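Local coordinates for protein benzoylformate Decarboxylase (Polynucleobacter necessarius, PDB 4K9Q) that probably catalyses decarboxylation of benzoylformate to benzaldehyde, using thiamine diphosphate and a magnesium ion as cofactors, at residues I69-G74 / P108-I113; A96-R101 / S126-R131. All blocks are in the same frame, centred on the assembly; numbering follows the deposited sequence. Where two conformers were deposited one is given.

Contact 1: I69-G74 / P108-I113; sequences IHTGAG and PLLTNI. With TPP (thiamine diphosphate), chain D.
Thr-71 reaches across to Leu-110 and Asn-112, beginning with CB, 3.5 Å from Leu-110 O. OG1, anti to the backbone N (chi1 -172°), gives its proton to Leu-110 O at 2.8 Å; it arrives 46° out of the carbonyl plane and so misses the lone pairs. OG1 also presses on Asn-112 CB at 3.3 Å. The other branch, CG2, touches Leu-110 CD2 at 3.7 Å and covers one face of the His-70 ring, over its centre. C7' of thiamine diphosphate lies over the opposite face, and the closest approach is C4' to His-70 CD2 at 3.3 Å. Leu-110 bounds the far end of the imidazole, its CD1 in the ring plane 3.7 Å from NE2, while ND1 is held by Glu-28. Gly-72 CA packs against Asn-112 OD1 at 3.4 Å, and a water links Gly-72 N, weakly, to Thr-111 O. A type II turn from Pro-108 to Thr-111 shapes the loop. The cofactor is hydrogen-bonded to a second subunit, through Ser-375, Gly-430 and others, so the start of helix 71-77, backed by loop 108-113 through His-70 and Thr-71, lines the intersubunit cofactor site characteristic of thiamine diphosphate enzymes.

Contact 2: A96-R101 / S126-R131; sequences AGQQTR and SYEPAR
Gln-98 and Glu-128 meet through an amide-to-carboxylate hydrogen bond: Gln-98 NE2 donates to Glu-128 OE1 at 2.8 Å, nearly straight at 162°. The acceptor lies close to the amide plane and is met on its syn side. Gln-98 CG, anti to the backbone N (chi1 171°), comes 3.5 Å from Glu-128 OE1, and the bend at chi2 (64°) turns the amide toward that oxygen. The same carboxylate oxygen has a further partner in Ser-157 OG, on the strand running between the two segments.

A second kind of bond is guanidinium to backbone carbonyl. The Arg-101 chain, extended from CG to NE, brings its end onto Pro-129 O, gripped by NH1 at 2.8 Å and NH2 at 3.1 Å. The oxygen lies in the guanidinium plane, only NH2 approaching it in the plane of the carbonyl. Arg-131 CA sits over one guanidinium face, toward its rim. Asp-162 forms a salt bridge with NH1, and NH2 also donates a hydrogen bond to Ala-130 O of a third subunit, whose own Arg-101 returns the bond.

Two side-chain-to-backbone hydrogen bonds brace the extended chain after strand 93-98: Gln-99 N donates to Gln-98 OE1 at 2.9 Å and Thr-100 N to Gln-99 OE1 at 3.0 Å, both on carbonyl lone pairs.

The two segments leave strands 93-98 and 126-127, which flank strand 154-159; side chains thus span the C-terminal ends of a parallel sheet in an alpha/beta domain of the thiamine diphosphate-binding fold, beside a subunit interface.

How the contacts relate
Contacts 1 and 2 have centres 11 Å apart and interleave along the chain, their segments following one another in the order 69-74, 96-101, 108-113, 126-131. Segments 96-101 and 108-113 join them: Asn-112 N lies 2.8 Å from Gln-98 OE1 and Leu-109 O lies 3.0 Å from Gln-99 NE2, both probable hydrogen bonds. Packing adds to this, with Thr-71 CB 3.3 Å from Gly-97 O. Contact 1 touches thiamine diphosphate directly, whereas the side chain of Gln-98 in contact 2 is about 12 Å from it between nearest atoms. Gln-98 joins the two contacts, its OE1 facing Asn-112 N and its NE2 facing Glu-128. Both contacts touch the second subunit; contact 2 also meets a third.

Contact 1: I69-G74 / P108-I113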
loop_
_atom_site.group_PDB
_atom_site.type_symbol
_atom_site.label_atom_id
_atom_site.label_comp_id
_atom_site.label_asym_id
_atom_site.label_seq_id
_atom_site.Cartn_x
_atom_site.Cartn_y
_atom_site.Cartn_z
ATOM N N ILE A 69 7.282 -20.994 1.270
ATOM C CA ILE A 69 7.089 -20.809 2.700
ATOM C C ILE A 69 5.612 -20.738 3.064
ATOM O O ILE A 69 4.741 -20.727 2.186
ATOM C CB ILE A 69 7.873 -19.591 3.222
ATOM C CG1 ILE A 69 7.424 -18.306 2.513
ATOM C CG2 ILE A 69 9.382 -19.815 3.051
ATOM C CD1 ILE A 69 8.338 -17.115 2.812
ATOM N N HIS A 70 5.338 -20.701 4.362
ATOM C CA HIS A 70 3.997 -20.980 4.853
ATOM C C HIS A 70 3.201 -19.714 5.125
ATOM O O HIS A 70 3.325 -19.116 6.187
ATOM C CB HIS A 70 4.069 -21.806 6.132
ATOM C CG HIS A 70 2.728 -22.125 6.721
ATOM N ND1 HIS A 70 1.745 -22.794 6.022
ATOM C CD2 HIS A 70 2.214 -21.872 7.948
ATOM C CE1 HIS A 70 0.684 -22.944 6.797
ATOM N NE2 HIS A 70 0.949 -22.402 7.974
ATOM N N THR A 71 2.360 -19.346 4.165
ATOM C CA THR A 71 1.419 -18.237 4.307
ATOM C C THR A 71 2.044 -16.966 4.931
ATOM O O THR A 71 3.223 -16.675 4.698
ATOM C CB THR A 71 0.089 -18.728 4.963
ATOM O OG1 THR A 71 -0.899 -17.687 4.938
ATOM C CG2 THR A 71 0.294 -19.238 6.398
ATOM N N GLY A 72 1.260 -16.179 5.658
ATOM C CA GLY A 72 1.747 -14.911 6.188
ATOM C C GLY A 72 2.773 -15.099 7.290
ATOM O O GLY A 72 3.667 -14.268 7.469
ATOM N N ALA A 73 2.643 -16.193 8.037
ATOM C CA ALA A 73 3.552 -16.481 9.156
ATOM C C ALA A 73 4.974 -16.671 8.652
ATOM O O ALA A 73 5.928 -16.099 9.186
ATOM C CB ALA A 73 3.104 -17.735 9.905
ATOM N N GLY A 74 5.104 -17.497 7.624
ATOM C CA GLY A 74 6.390 -17.790 7.031
ATOM C C GLY A 74 6.936 -16.586 6.296
ATOM O O GLY A 74 8.118 -16.245 6.429
ATOM N N PRO A 108 -10.146 -17.655 7.645
ATOM C CA PRO A 108 -9.877 -18.621 8.711
ATOM C C PRO A 108 -8.415 -18.532 9.152
ATOM O O PRO A 108 -7.651 -17.702 8.625
ATOM C CB PRO A 108 -10.136 -19.967 8.025
ATOM C CG PRO A 108 -9.736 -19.713 6.605
ATOM C CD PRO A 108 -10.223 -18.299 6.324
ATOM N N LEU A 109 -8.031 -19.379 10.104
ATOM C CA LEU A 109 -6.662 -19.413 10.595
ATOM C C LEU A 109 -5.677 -19.518 9.442
ATOM O O LEU A 109 -5.915 -20.242 8.474
ATOM C CB LEU A 109 -6.466 -20.598 11.538
ATOM C CG LEU A 109 -5.152 -20.605 12.308
ATOM C CD1 LEU A 109 -5.178 -19.551 13.392
ATOM C CD2 LEU A 109 -4.900 -21.998 12.878
ATOM N N LEU A 110 -4.582 -18.771 9.549
ATOM C CA LEU A 110 -3.460 -18.868 8.610
ATOM C C LEU A 110 -3.796 -18.374 7.197
ATOM O O LEU A 110 -3.139 -18.726 6.218
ATOM C CB LEU A 110 -2.837 -20.271 8.633
ATOM C CG LEU A 110 -2.044 -20.520 9.934
ATOM C CD1 LEU A 110 -1.919 -21.992 10.269
ATOM C CD2 LEU A 110 -0.666 -19.860 9.885
ATOM N N THR A 111 -4.815 -17.527 7.106
ATOM C CA THR A 111 -5.025 -16.752 5.897
ATOM C C THR A 111 -3.963 -15.662 5.811
ATOM O O THR A 111 -3.687 -14.959 6.788
ATOM C CB THR A 111 -6.407 -16.087 5.876
ATOM O OG1 THR A 111 -7.412 -17.099 5.869
ATOM C CG2 THR A 111 -6.564 -15.224 4.636
ATOM N N ASN A 112 -3.362 -15.526 4.640
ATOM C CA ASN A 112 -2.422 -14.449 4.431
ATOM C C ASN A 112 -3.236 -13.245 3.967
ATOM O O ASN A 112 -3.468 -13.058 2.770
ATOM C CB ASN A 112 -1.375 -14.859 3.398
ATOM C CG ASN A 112 -0.172 -13.949 3.406
ATOM O OD1 ASN A 112 -0.124 -12.971 4.162
ATOM N ND2 ASN A 112 0.819 -14.272 2.575
ATOM N N ILE A 113 -3.698 -12.451 4.932
ATOM C CA ILE A 113 -4.663 -11.386 4.654
ATOM C C ILE A 113 -4.001 -10.251 3.875
ATOM O O ILE A 113 -2.918 -9.806 4.247
ATOM C CB ILE A 113 -5.299 -10.881 5.964
ATOM C CG1 ILE A 113 -6.045 -12.028 6.659
ATOM C CG2 ILE A 113 -6.231 -9.701 5.696
ATOM C CD1 ILE A 113 -6.430 -11.754 8.103
HETATM N "N1'" TPP D . 6.428 -21.780 9.646
HETATM C "C2'" TPP D . 5.823 -20.912 10.541
HETATM C CM2 TPP D . 6.491 -19.623 10.918
HETATM N "N3'" TPP D . 4.588 -21.206 11.087
HETATM C "C4'" TPP D . 3.952 -22.375 10.749
HETATM N "N4'" TPP D . 2.756 -22.645 11.267
HETATM C "C5'" TPP D . 4.570 -23.273 9.878
HETATM C "C6'" TPP D . 5.806 -22.971 9.307
HETATM C "C7'" TPP D . 3.872 -24.555 9.505
HETATM N N3 TPP D . 3.784 -25.582 10.534
HETATM C C2 TPP D . 2.654 -25.844 11.292
HETATM S S1 TPP D . 2.826 -27.060 12.334
HETATM C C5 TPP D . 4.348 -27.309 11.851
HETATM C C4 TPP D . 4.782 -26.450 10.845
HETATM C CM4 TPP D . 6.150 -26.456 10.210
HETATM C C6 TPP D . 5.079 -28.444 12.512
HETATM C C7 TPP D . 5.280 -28.303 14.012
HETATM O O7 TPP D . 6.190 -29.323 14.353
HETATM P PA TPP D . 6.620 -29.593 15.879
HETATM O O1A TPP D . 6.843 -28.274 16.561
HETATM O O2A TPP D . 7.847 -30.446 15.928
HETATM O O3A TPP D . 5.302 -30.220 16.552
HETATM P PB TPP D . 4.663 -31.679 16.331
HETATM O O1B TPP D . 3.586 -31.515 15.307
HETATM O O2B TPP D . 4.087 -32.085 17.668
HETATM O O3B TPP D . 5.687 -32.648 15.834
HETATM O O HOH W 1 -0.911 -16.138 8.026
#

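Contact 2: A96-R101 / S126-R131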
loop_
_atom_site.group_PDB
_atom_site.type_symbol
_atom_site.label_atom_id
_atom_site.label_comp_id
_atom_site.label_asym_id
_atom_site.label_seq_id
_atom_site.Cartn_x
_atom_site.Cartn_y
_atom_site.Cartn_z
ATOM N N ALA A 96 4.311 -18.399 -1.369
ATOM C CA ALA A 96 3.743 -18.816 -0.095
ATOM C C ALA A 96 2.366 -19.411 -0.330
ATOM O O ALA A 96 1.570 -18.858 -1.088
ATOM C CB ALA A 96 3.642 -17.643 0.862
ATOM N N GLY A 97 2.077 -20.534 0.317
ATOM C CA GLY A 97 0.735 -21.077 0.270
ATOM C C GLY A 97 -0.234 -20.097 0.899
ATOM O O GLY A 97 0.141 -19.256 1.722
ATOM N N GLN A 98 -1.487 -20.208 0.494
ATOM C CA GLN A 98 -2.575 -19.384 0.986
ATOM C C GLN A 98 -3.715 -20.333 1.351
ATOM O O GLN A 98 -3.771 -21.467 0.841
ATOM C CB GLN A 98 -3.011 -18.422 -0.125
ATOM C CG GLN A 98 -4.299 -17.613 0.126
ATOM C CD GLN A 98 -4.175 -16.650 1.306
ATOM O OE1 GLN A 98 -4.135 -17.082 2.462
ATOM N NE2 GLN A 98 -4.119 -15.343 1.020
ATOM N N GLN A 99 -4.604 -19.897 2.244
ATOM C CA GLN A 99 -5.770 -20.702 2.605
ATOM C C GLN A 99 -6.600 -21.021 1.365
ATOM O O GLN A 99 -6.530 -20.317 0.361
ATOM C CB GLN A 99 -6.619 -20.008 3.678
ATOM C CG GLN A 99 -6.339 -20.510 5.102
ATOM C CD GLN A 99 -6.914 -21.909 5.359
ATOM O OE1 GLN A 99 -7.246 -22.653 4.427
ATOM N NE2 GLN A 99 -7.029 -22.273 6.633
ATOM N N THR A 100 -7.380 -22.091 1.445
ATOM C CA THR A 100 -8.187 -22.523 0.319
ATOM C C THR A 100 -9.225 -21.472 -0.100
ATOM O O THR A 100 -9.848 -20.819 0.748
ATOM C CB THR A 100 -8.893 -23.856 0.629
ATOM O OG1 THR A 100 -9.860 -24.113 -0.388
ATOM C CG2 THR A 100 -9.595 -23.785 1.978
ATOM N N ARG A 101 -9.426 -21.320 -1.411
ATOM C CA ARG A 101 -10.456 -20.404 -1.908
ATOM C C ARG A 101 -11.834 -20.764 -1.343
ATOM O O ARG A 101 -12.740 -19.930 -1.337
ATOM C CB ARG A 101 -10.526 -20.394 -3.447
ATOM C CG ARG A 101 -9.297 -19.824 -4.131
ATOM C CD ARG A 101 -9.493 -19.694 -5.664
ATOM N NE ARG A 101 -8.184 -19.617 -6.310
ATOM C CZ ARG A 101 -7.605 -18.492 -6.719
ATOM N NH1 ARG A 101 -6.395 -18.542 -7.264
ATOM N NH2 ARG A 101 -8.231 -17.322 -6.585
ATOM N N SER A 126 4.005 -8.463 -6.740
ATOM C CA SER A 126 3.357 -9.360 -5.790
ATOM C C SER A 126 1.943 -9.633 -6.278
ATOM O O SER A 126 1.226 -8.731 -6.719
ATOM C CB SER A 126 3.348 -8.756 -4.384
ATOM O OG SER A 126 2.675 -7.514 -4.378
ATOM N N TYR A 127 1.539 -10.895 -6.217
ATOM C CA TYR A 127 0.303 -11.292 -6.893
ATOM C C TYR A 127 -0.338 -12.526 -6.284
ATOM O O TYR A 127 0.351 -13.441 -5.836
ATOM C CB TYR A 127 0.638 -11.589 -8.353
ATOM C CG TYR A 127 -0.507 -11.583 -9.332
ATOM C CD1 TYR A 127 -1.211 -10.414 -9.602
ATOM C CD2 TYR A 127 -0.838 -12.729 -10.042
ATOM C CE1 TYR A 127 -2.243 -10.401 -10.533
ATOM C CE2 TYR A 127 -1.863 -12.726 -10.970
ATOM C CZ TYR A 127 -2.562 -11.562 -11.211
ATOM O OH TYR A 127 -3.583 -11.562 -12.138
ATOM N N GLU A 128 -1.664 -12.561 -6.314
ATOM C CA GLU A 128 -2.427 -13.758 -5.960
ATOM C C GLU A 128 -3.336 -14.075 -7.149
ATOM O O GLU A 128 -4.290 -13.341 -7.400
ATOM C CB GLU A 128 -3.251 -13.488 -4.701
ATOM C CG GLU A 128 -3.967 -14.699 -4.098
ATOM C CD GLU A 128 -4.457 -14.427 -2.672
ATOM O OE1 GLU A 128 -3.699 -14.706 -1.718
ATOM O OE2 GLU A 128 -5.594 -13.928 -2.498
ATOM N N PRO A 129 -3.032 -15.151 -7.907
ATOM C CA PRO A 129 -3.765 -15.395 -9.165
ATOM C C PRO A 129 -5.290 -15.383 -9.001
ATOM O O PRO A 129 -5.826 -15.855 -7.993
ATOM C CB PRO A 129 -3.274 -16.789 -9.585
ATOM C CG PRO A 129 -1.869 -16.832 -9.050
ATOM C CD PRO A 129 -1.970 -16.151 -7.696
ATOM N N ALA A 130 -5.978 -14.844 -10.005
ATOM C CA ALA A 130 -7.422 -14.650 -9.940
ATOM C C ALA A 130 -8.209 -15.949 -10.133
ATOM O O ALA A 130 -9.403 -15.984 -9.880
ATOM C CB ALA A 130 -7.868 -13.601 -10.975
ATOM N N ARG A 131 -7.541 -17.006 -10.584
ATOM C CA ARG A 131 -8.163 -18.328 -10.699
ATOM C C ARG A 131 -7.066 -19.391 -10.839
ATOM O O ARG A 131 -5.922 -19.066 -11.170
ATOM C CB ARG A 131 -9.127 -18.370 -11.888
ATOM C CG ARG A 131 -8.463 -17.997 -13.162
ATOM C CD ARG A 131 -9.425 -17.762 -14.326
ATOM N NE ARG A 131 -8.598 -17.672 -15.515
ATOM C CZ ARG A 131 -8.927 -18.140 -16.707
ATOM N NH1 ARG A 131 -10.111 -18.712 -16.900
ATOM N NH2 ARG A 131 -8.064 -18.019 -17.705
#